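Local coordinates for putative lipoprotein (Bacteroides fragilis, PDB 3QNK), which probably binds glycans at the outer membrane as a SusD-like lipoprotein, serving their uptake into the cell, at residues D248-T260 and Y266-Q278. Residues are numbered along the deposited sequence; the frame is centred on the assembly and turned at random.
Sequences DVYNNMMVCNMVT and YGDRGWGGLGPTQ
W271 and V255 show how a loop without regular structure can be held to a short helix chiefly by backbone carbonyls. The backbone N of W271 donates to V255 O at 3.0 Å, and G272 N, one residue on, reaches M258 O, three residues past V255, at 2.9 Å; in both bonds the donor is tilted from the carbonyl plane. N257 adds a side-chain bond. Its OD1 receives L274 N at 3.0 Å on an in-plane lone pair, while its ND2 bonds M253 O within the helix and G35 O beyond it, so both ends of the amide are engaged and its rotation is fixed. A weaker bond runs from the indole NE1 of W271 to V249 O, 3.3 Å away and near the ring plane. A CA-H...O contact, G270 CA to V255 O, spans 3.3 Å.

Apolar contacts gather at the edge of the same indole. With CG anti to the carbonyl carbon (chi1 -51°), it turns its CD1 edge to C256 CA, 3.6 Å away, with C256 SG obliquely beside the five-membered ring. Further out, W271 CZ2 meets Y250 CE1 at 3.5 Å, the two ring planes inclined by 31°. Separately, V249 CG2 lies over one face of the R269 guanidinium, whose NH1 bonds P373 O of the same chain and NH2 M138 O of the second subunit. T260 packs on the backbone around G270, its OG1 bonded to D353 O.

Within the SusD-family fold, M253 and M254 of helix 253-257 touch strand 384-387, while N257 and L274 both pack on strand 360-361 and the loop continues to helix 278-283.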
ATOM      1  N   ASP B 248       4.886  -5.994 -13.440  1.00107.22           N
ATOM      2  CA  ASP B 248       3.730  -6.620 -14.058  1.00104.65           C
ATOM      3  C   ASP B 248       3.219  -5.948 -15.293  1.00101.37           C
ATOM      4  O   ASP B 248       3.226  -4.727 -15.395  1.00100.50           O
ATOM      5  CB  ASP B 248       2.574  -6.793 -13.055  1.00106.33           C
ATOM      6  CG  ASP B 248       2.140  -5.584 -12.277  1.00115.63           C
ATOM      7  OD1 ASP B 248       2.996  -4.974 -11.600  1.00114.43           O
ATOM      8  OD2 ASP B 248       0.929  -5.310 -12.255  1.00124.42           O
ATOM      9  N   VAL B 249       2.697  -6.788 -16.210  1.00 93.95           N
ATOM     10  CA  VAL B 249       2.054  -6.447 -17.491  1.00 91.46           C
ATOM     11  C   VAL B 249       0.811  -5.546 -17.264  1.00 91.07           C
ATOM     12  O   VAL B 249       0.423  -4.758 -18.139  1.00 90.00           O
ATOM     13  CB  VAL B 249       1.683  -7.754 -18.278  1.00 95.53           C
ATOM     14  CG1 VAL B 249       0.401  -8.412 -17.768  1.00 94.93           C
ATOM     15  CG2 VAL B 249       1.569  -7.506 -19.775  1.00 94.91           C
ATOM     16  N   TYR B 250       0.196  -5.688 -16.082  1.00 83.82           N
ATOM     17  CA  TYR B 250      -1.014  -4.988 -15.693  1.00 79.86           C
ATOM     18  C   TYR B 250      -0.713  -3.562 -15.246  1.00 78.77           C
ATOM     19  O   TYR B 250      -1.633  -2.746 -15.192  1.00 77.34           O
ATOM     20  CB  TYR B 250      -1.735  -5.796 -14.596  1.00 80.12           C
ATOM     21  CG  TYR B 250      -2.271  -7.128 -15.093  1.00 81.02           C
ATOM     22  CD1 TYR B 250      -3.125  -7.193 -16.194  1.00 82.55           C
ATOM     23  CD2 TYR B 250      -1.936  -8.322 -14.457  1.00 82.26           C
ATOM     24  CE1 TYR B 250      -3.651  -8.407 -16.638  1.00 83.97           C
ATOM     25  CE2 TYR B 250      -2.457  -9.546 -14.895  1.00 83.88           C
ATOM     26  CZ  TYR B 250      -3.315  -9.582 -15.988  1.00 87.32           C
ATOM     27  OH  TYR B 250      -3.838 -10.763 -16.460  1.00 84.44           O
ATOM     28  N   ASN B 251       0.571  -3.249 -14.962  1.00 72.79           N
ATOM     29  CA  ASN B 251       0.944  -1.916 -14.500  1.00 70.48           C
ATOM     30  C   ASN B 251       2.039  -1.260 -15.375  1.00 69.11           C
ATOM     31  O   ASN B 251       2.382  -0.082 -15.169  1.00 66.18           O
ATOM     32  CB  ASN B 251       1.336  -1.976 -13.032  1.00 73.45           C
ATOM     33  CG  ASN B 251       0.096  -2.031 -12.157  1.00103.82           C
ATOM     34  OD1 ASN B 251      -0.766  -1.126 -12.177  1.00100.57           O
ATOM     35  ND2 ASN B 251      -0.065  -3.130 -11.433  1.00 95.94           N
ATOM     36  N   ASN B 252       2.501  -2.007 -16.403  1.00 63.68           N
ATOM     37  CA  ASN B 252       3.503  -1.555 -17.355  1.00 62.73           C
ATOM     38  C   ASN B 252       2.938  -0.414 -18.191  1.00 61.54           C
ATOM     39  O   ASN B 252       2.024  -0.628 -18.987  1.00 62.62           O
ATOM     40  CB  ASN B 252       3.980  -2.712 -18.236  1.00 65.20           C
ATOM     41  CG  ASN B 252       5.032  -2.296 -19.218  1.00 78.15           C
ATOM     42  OD1 ASN B 252       4.740  -1.759 -20.294  1.00 66.77           O
ATOM     43  ND2 ASN B 252       6.278  -2.484 -18.840  1.00 68.77           N
HETATM   44  N   MSE B 253       3.506   0.788 -18.012  1.00 51.98           N
HETATM   45  CA  MSE B 253       3.127   2.042 -18.652  1.00 47.50           C
HETATM   46  C   MSE B 253       2.936   1.924 -20.179  1.00 53.83           C
HETATM   47  O   MSE B 253       1.985   2.507 -20.713  1.00 52.49           O
HETATM   48  CB  MSE B 253       4.154   3.115 -18.329  1.00 48.30           C
HETATM   49  CG  MSE B 253       3.714   4.475 -18.760  1.00 53.21           C
HETATM   50 SE   MSE B 253       4.722   5.879 -17.988  0.75 58.34          SE
HETATM   51  CE  MSE B 253       3.346   7.127 -18.122  1.00 53.36           C
HETATM   52  N   MSE B 254       3.820   1.176 -20.872  1.00 52.68           N
HETATM   53  CA  MSE B 254       3.742   0.994 -22.320  1.00 52.07           C
HETATM   54  C   MSE B 254       2.574   0.092 -22.722  1.00 58.19           C
HETATM   55  O   MSE B 254       1.794   0.484 -23.584  1.00 59.10           O
HETATM   56  CB  MSE B 254       5.053   0.422 -22.853  1.00 55.56           C
HETATM   57  CG  MSE B 254       5.110   0.397 -24.368  1.00 63.43           C
HETATM   58 SE   MSE B 254       6.418  -0.846 -25.068  0.75 73.64          SE
HETATM   59  CE  MSE B 254       6.091  -0.533 -27.037  1.00 71.05           C
ATOM     60  N   VAL B 255       2.467  -1.121 -22.127  1.00 55.06           N
ATOM     61  CA  VAL B 255       1.425  -2.098 -22.457  1.00 54.21           C
ATOM     62  C   VAL B 255       0.048  -1.515 -22.108  1.00 58.40           C
ATOM     63  O   VAL B 255      -0.871  -1.623 -22.913  1.00 60.49           O
ATOM     64  CB  VAL B 255       1.699  -3.454 -21.768  1.00 58.28           C
ATOM     65  CG1 VAL B 255       0.563  -4.450 -21.990  1.00 58.10           C
ATOM     66  CG2 VAL B 255       3.014  -4.043 -22.253  1.00 59.27           C
ATOM     67  N   CYS B 256      -0.065  -0.824 -20.972  1.00 52.67           N
ATOM     68  CA  CYS B 256      -1.299  -0.203 -20.517  1.00 51.69           C
ATOM     69  C   CYS B 256      -1.816   0.856 -21.461  1.00 55.46           C
ATOM     70  O   CYS B 256      -3.016   1.089 -21.454  1.00 57.19           O
ATOM     71  CB  CYS B 256      -1.108   0.393 -19.132  1.00 52.30           C
ATOM     72  SG  CYS B 256      -1.104  -0.834 -17.810  1.00 57.98           S
ATOM     73  N   ASN B 257      -0.940   1.548 -22.209  1.00 49.18           N
ATOM     74  CA  ASN B 257      -1.372   2.641 -23.066  1.00 46.57           C
ATOM     75  C   ASN B 257      -1.149   2.349 -24.548  1.00 52.09           C
ATOM     76  O   ASN B 257      -1.381   3.224 -25.398  1.00 54.62           O
ATOM     77  CB  ASN B 257      -0.694   3.929 -22.628  1.00 41.58           C
ATOM     78  CG  ASN B 257      -1.121   4.323 -21.225  1.00 52.92           C
ATOM     79  OD1 ASN B 257      -2.243   4.782 -20.981  1.00 49.63           O
ATOM     80  ND2 ASN B 257      -0.275   4.055 -20.257  1.00 38.80           N
HETATM   81  N   MSE B 258      -0.804   1.091 -24.859  1.00 45.85           N
HETATM   82  CA  MSE B 258      -0.582   0.635 -26.216  1.00 45.43           C
HETATM   83  C   MSE B 258      -1.917   0.284 -26.917  1.00 50.91           C
HETATM   84  O   MSE B 258      -2.839  -0.212 -26.257  1.00 48.65           O
HETATM   85  CB  MSE B 258       0.335  -0.583 -26.171  1.00 47.74           C
HETATM   86  CG  MSE B 258       0.935  -0.970 -27.521  1.00 53.61           C
HETATM   87 SE   MSE B 258       1.958  -2.633 -27.395  0.75 60.66          SE
HETATM   88  CE  MSE B 258       3.132  -2.031 -26.016  1.00 57.57           C
ATOM     89  N   VAL B 259      -1.991   0.485 -28.268  1.00 48.53           N
ATOM     90  CA  VAL B 259      -3.179   0.134 -29.078  1.00 48.29           C
ATOM     91  C   VAL B 259      -3.485  -1.339 -28.837  1.00 56.92           C
ATOM     92  O   VAL B 259      -2.558  -2.162 -28.852  1.00 59.91           O
ATOM     93  CB  VAL B 259      -3.015   0.450 -30.587  1.00 51.54           C
ATOM     94  CG1 VAL B 259      -4.332   0.268 -31.334  1.00 51.06           C
ATOM     95  CG2 VAL B 259      -2.477   1.862 -30.806  1.00 50.42           C
ATOM     96  N   THR B 260      -4.761  -1.676 -28.570  1.00 53.90           N
ATOM     97  CA  THR B 260      -5.104  -3.070 -28.282  1.00 54.62           C
ATOM     98  C   THR B 260      -5.189  -3.944 -29.538  1.00 59.22           C
ATOM     99  O   THR B 260      -4.454  -4.925 -29.643  1.00 59.32           O
ATOM    100  CB  THR B 260      -6.373  -3.162 -27.459  1.00 60.64           C
ATOM    101  OG1 THR B 260      -6.163  -2.380 -26.293  1.00 60.81           O
ATOM    102  CG2 THR B 260      -6.681  -4.587 -27.036  1.00 61.17           C
ATOM    103  N   TYR B 266       0.290  -8.226 -35.115  1.00 68.27           N
ATOM    104  CA  TYR B 266       0.942  -8.431 -33.831  1.00 67.77           C
ATOM    105  C   TYR B 266       0.075  -9.155 -32.800  1.00 71.68           C
ATOM    106  O   TYR B 266       0.092 -10.376 -32.793  1.00 75.39           O
ATOM    107  CB  TYR B 266       1.482  -7.096 -33.313  1.00 67.06           C
ATOM    108  CG  TYR B 266       2.640  -6.622 -34.163  1.00 68.81           C
ATOM    109  CD1 TYR B 266       3.834  -7.340 -34.212  1.00 71.36           C
ATOM    110  CD2 TYR B 266       2.512  -5.513 -34.992  1.00 68.64           C
ATOM    111  CE1 TYR B 266       4.898  -6.924 -35.008  1.00 70.94           C
ATOM    112  CE2 TYR B 266       3.567  -5.099 -35.812  1.00 70.05           C
ATOM    113  CZ  TYR B 266       4.757  -5.814 -35.818  1.00 74.89           C
ATOM    114  OH  TYR B 266       5.816  -5.415 -36.591  1.00 72.80           O
ATOM    115  N   GLY B 267      -0.622  -8.441 -31.929  1.00 65.63           N
ATOM    116  CA  GLY B 267      -1.438  -9.065 -30.896  1.00 64.62           C
ATOM    117  C   GLY B 267      -2.341  -8.096 -30.178  1.00 67.44           C
ATOM    118  O   GLY B 267      -2.412  -6.923 -30.549  1.00 66.47           O
ATOM    119  N   ASP B 268      -3.006  -8.580 -29.114  1.00 64.93           N
ATOM    120  CA  ASP B 268      -3.939  -7.793 -28.310  1.00 63.25           C
ATOM    121  C   ASP B 268      -3.472  -7.656 -26.846  1.00 66.98           C
ATOM    122  O   ASP B 268      -4.291  -7.447 -25.926  1.00 69.21           O
ATOM    123  CB  ASP B 268      -5.348  -8.394 -28.392  1.00 65.79           C
ATOM    124  CG  ASP B 268      -5.470  -9.883 -28.115  1.00 73.96           C
ATOM    125  OD1 ASP B 268      -4.599 -10.433 -27.387  1.00 73.51           O
ATOM    126  OD2 ASP B 268      -6.452 -10.489 -28.590  1.00 82.69           O
ATOM    127  N   ARG B 269      -2.152  -7.672 -26.655  1.00 61.72           N
ATOM    128  CA  ARG B 269      -1.496  -7.546 -25.364  1.00 61.61           C
ATOM    129  C   ARG B 269      -1.776  -6.181 -24.710  1.00 66.87           C
ATOM    130  O   ARG B 269      -1.879  -6.126 -23.486  1.00 68.41           O
ATOM    131  CB  ARG B 269       0.022  -7.776 -25.510  1.00 63.79           C
ATOM    132  CG  ARG B 269       0.716  -8.180 -24.212  1.00 68.00           C
ATOM    133  CD  ARG B 269       1.355  -9.534 -24.331  1.00 73.69           C
ATOM    134  NE  ARG B 269       1.649 -10.087 -23.009  1.00 83.25           N
ATOM    135  CZ  ARG B 269       2.854 -10.125 -22.451  1.00 98.27           C
ATOM    136  NH1 ARG B 269       3.909  -9.650 -23.096  1.00 85.15           N
ATOM    137  NH2 ARG B 269       3.012 -10.640 -21.241  1.00 88.93           N
ATOM    138  N   GLY B 270      -1.925  -5.121 -25.513  1.00 63.71           N
ATOM    139  CA  GLY B 270      -2.215  -3.764 -25.032  1.00 62.49           C
ATOM    140  C   GLY B 270      -3.566  -3.601 -24.338  1.00 66.49           C
ATOM    141  O   GLY B 270      -4.454  -4.455 -24.488  1.00 66.91           O
ATOM    142  N   TRP B 271      -3.719  -2.516 -23.539  1.00 62.50           N
ATOM    143  CA  TRP B 271      -4.948  -2.202 -22.804  1.00 62.57           C
ATOM    144  C   TRP B 271      -5.574  -0.875 -23.263  1.00 61.89           C
ATOM    145  O   TRP B 271      -6.586  -0.450 -22.715  1.00 62.31           O
ATOM    146  CB  TRP B 271      -4.725  -2.180 -21.268  1.00 62.98           C
ATOM    147  CG  TRP B 271      -4.044  -3.392 -20.696  1.00 66.98           C
ATOM    148  CD1 TRP B 271      -2.778  -3.457 -20.189  1.00 70.67           C
ATOM    149  CD2 TRP B 271      -4.576  -4.718 -20.611  1.00 69.22           C
ATOM    150  NE1 TRP B 271      -2.480  -4.747 -19.804  1.00 72.21           N
ATOM    151  CE2 TRP B 271      -3.567  -5.544 -20.051  1.00 75.01           C
ATOM    152  CE3 TRP B 271      -5.800  -5.304 -20.988  1.00 72.05           C
ATOM    153  CZ2 TRP B 271      -3.755  -6.919 -19.835  1.00 76.43           C
ATOM    154  CZ3 TRP B 271      -5.988  -6.666 -20.766  1.00 75.89           C
ATOM    155  CH2 TRP B 271      -4.979  -7.455 -20.183  1.00 77.65           C
ATOM    156  N   GLY B 272      -5.024  -0.254 -24.286  1.00 56.60           N
ATOM    157  CA  GLY B 272      -5.562   0.996 -24.828  1.00 55.49           C
ATOM    158  C   GLY B 272      -5.131   2.210 -24.041  1.00 58.63           C
ATOM    159  O   GLY B 272      -4.492   3.104 -24.591  1.00 59.82           O
ATOM    160  N   GLY B 273      -5.457   2.210 -22.746  1.00 53.46           N
ATOM    161  CA  GLY B 273      -5.109   3.249 -21.795  1.00 51.17           C
ATOM    162  C   GLY B 273      -5.659   4.588 -22.172  1.00 55.01           C
ATOM    163  O   GLY B 273      -6.863   4.712 -22.399  1.00 56.57           O
ATOM    164  N   LEU B 274      -4.777   5.584 -22.277  1.00 50.04           N
ATOM    165  CA  LEU B 274      -5.144   6.964 -22.608  1.00 48.37           C
ATOM    166  C   LEU B 274      -5.859   7.033 -23.949  1.00 55.40           C
ATOM    167  O   LEU B 274      -5.455   6.364 -24.900  1.00 59.18           O
ATOM    168  CB  LEU B 274      -3.890   7.857 -22.639  1.00 46.86           C
ATOM    169  CG  LEU B 274      -3.140   8.041 -21.331  1.00 48.34           C
ATOM    170  CD1 LEU B 274      -1.695   8.331 -21.585  1.00 48.70           C
ATOM    171  CD2 LEU B 274      -3.756   9.101 -20.503  1.00 44.71           C
ATOM    172  N   GLY B 275      -6.900   7.840 -24.006  1.00 49.56           N
ATOM    173  CA  GLY B 275      -7.689   8.051 -25.207  1.00 48.18           C
ATOM    174  C   GLY B 275      -7.776   9.533 -25.505  1.00 46.57           C
ATOM    175  O   GLY B 275      -8.682  10.204 -25.004  1.00 42.52           O
ATOM    176  N   PRO B 276      -6.815  10.089 -26.276  1.00 43.17           N
ATOM    177  CA  PRO B 276      -6.883  11.527 -26.608  1.00 43.47           C
ATOM    178  C   PRO B 276      -8.292  11.917 -27.101  1.00 50.79           C
ATOM    179  O   PRO B 276      -8.920  11.144 -27.825  1.00 50.77           O
ATOM    180  CB  PRO B 276      -5.832  11.684 -27.712  1.00 44.63           C
ATOM    181  CG  PRO B 276      -4.871  10.583 -27.485  1.00 48.07           C
ATOM    182  CD  PRO B 276      -5.659   9.442 -26.928  1.00 44.26           C
ATOM    183  N   THR B 277      -8.808  13.079 -26.664  1.00 46.10           N
ATOM    184  CA  THR B 277     -10.154  13.543 -27.009  1.00 44.49           C
ATOM    185  C   THR B 277     -10.181  14.318 -28.313  1.00 48.03           C
ATOM    186  O   THR B 277      -9.165  14.844 -28.776  1.00 47.43           O
ATOM    187  CB  THR B 277     -10.646  14.487 -25.923  1.00 45.45           C
ATOM    188  OG1 THR B 277      -9.603  15.445 -25.717  1.00 50.89           O
ATOM    189  CG2 THR B 277     -10.970  13.792 -24.630  1.00 33.66           C
ATOM    190  N   GLN B 278     -11.368  14.487 -28.859  1.00 44.29           N
ATOM    191  CA  GLN B 278     -11.506  15.291 -30.048  1.00 43.10           C
ATOM    192  C   GLN B 278     -11.154  16.752 -29.693  1.00 46.47           C
ATOM    193  O   GLN B 278     -10.558  17.445 -30.510  1.00 47.21           O
ATOM    194  CB  GLN B 278     -12.915  15.129 -30.629  1.00 44.11           C
ATOM    195  CG  GLN B 278     -13.061  15.648 -32.042  1.00 46.19           C
ATOM    196  CD  GLN B 278     -11.944  15.164 -32.927  1.00 51.72           C
ATOM    197  OE1 GLN B 278     -11.596  13.971 -32.937  1.00 44.17           O
ATOM    198  NE2 GLN B 278     -11.305  16.101 -33.608  1.00 39.43           N
TER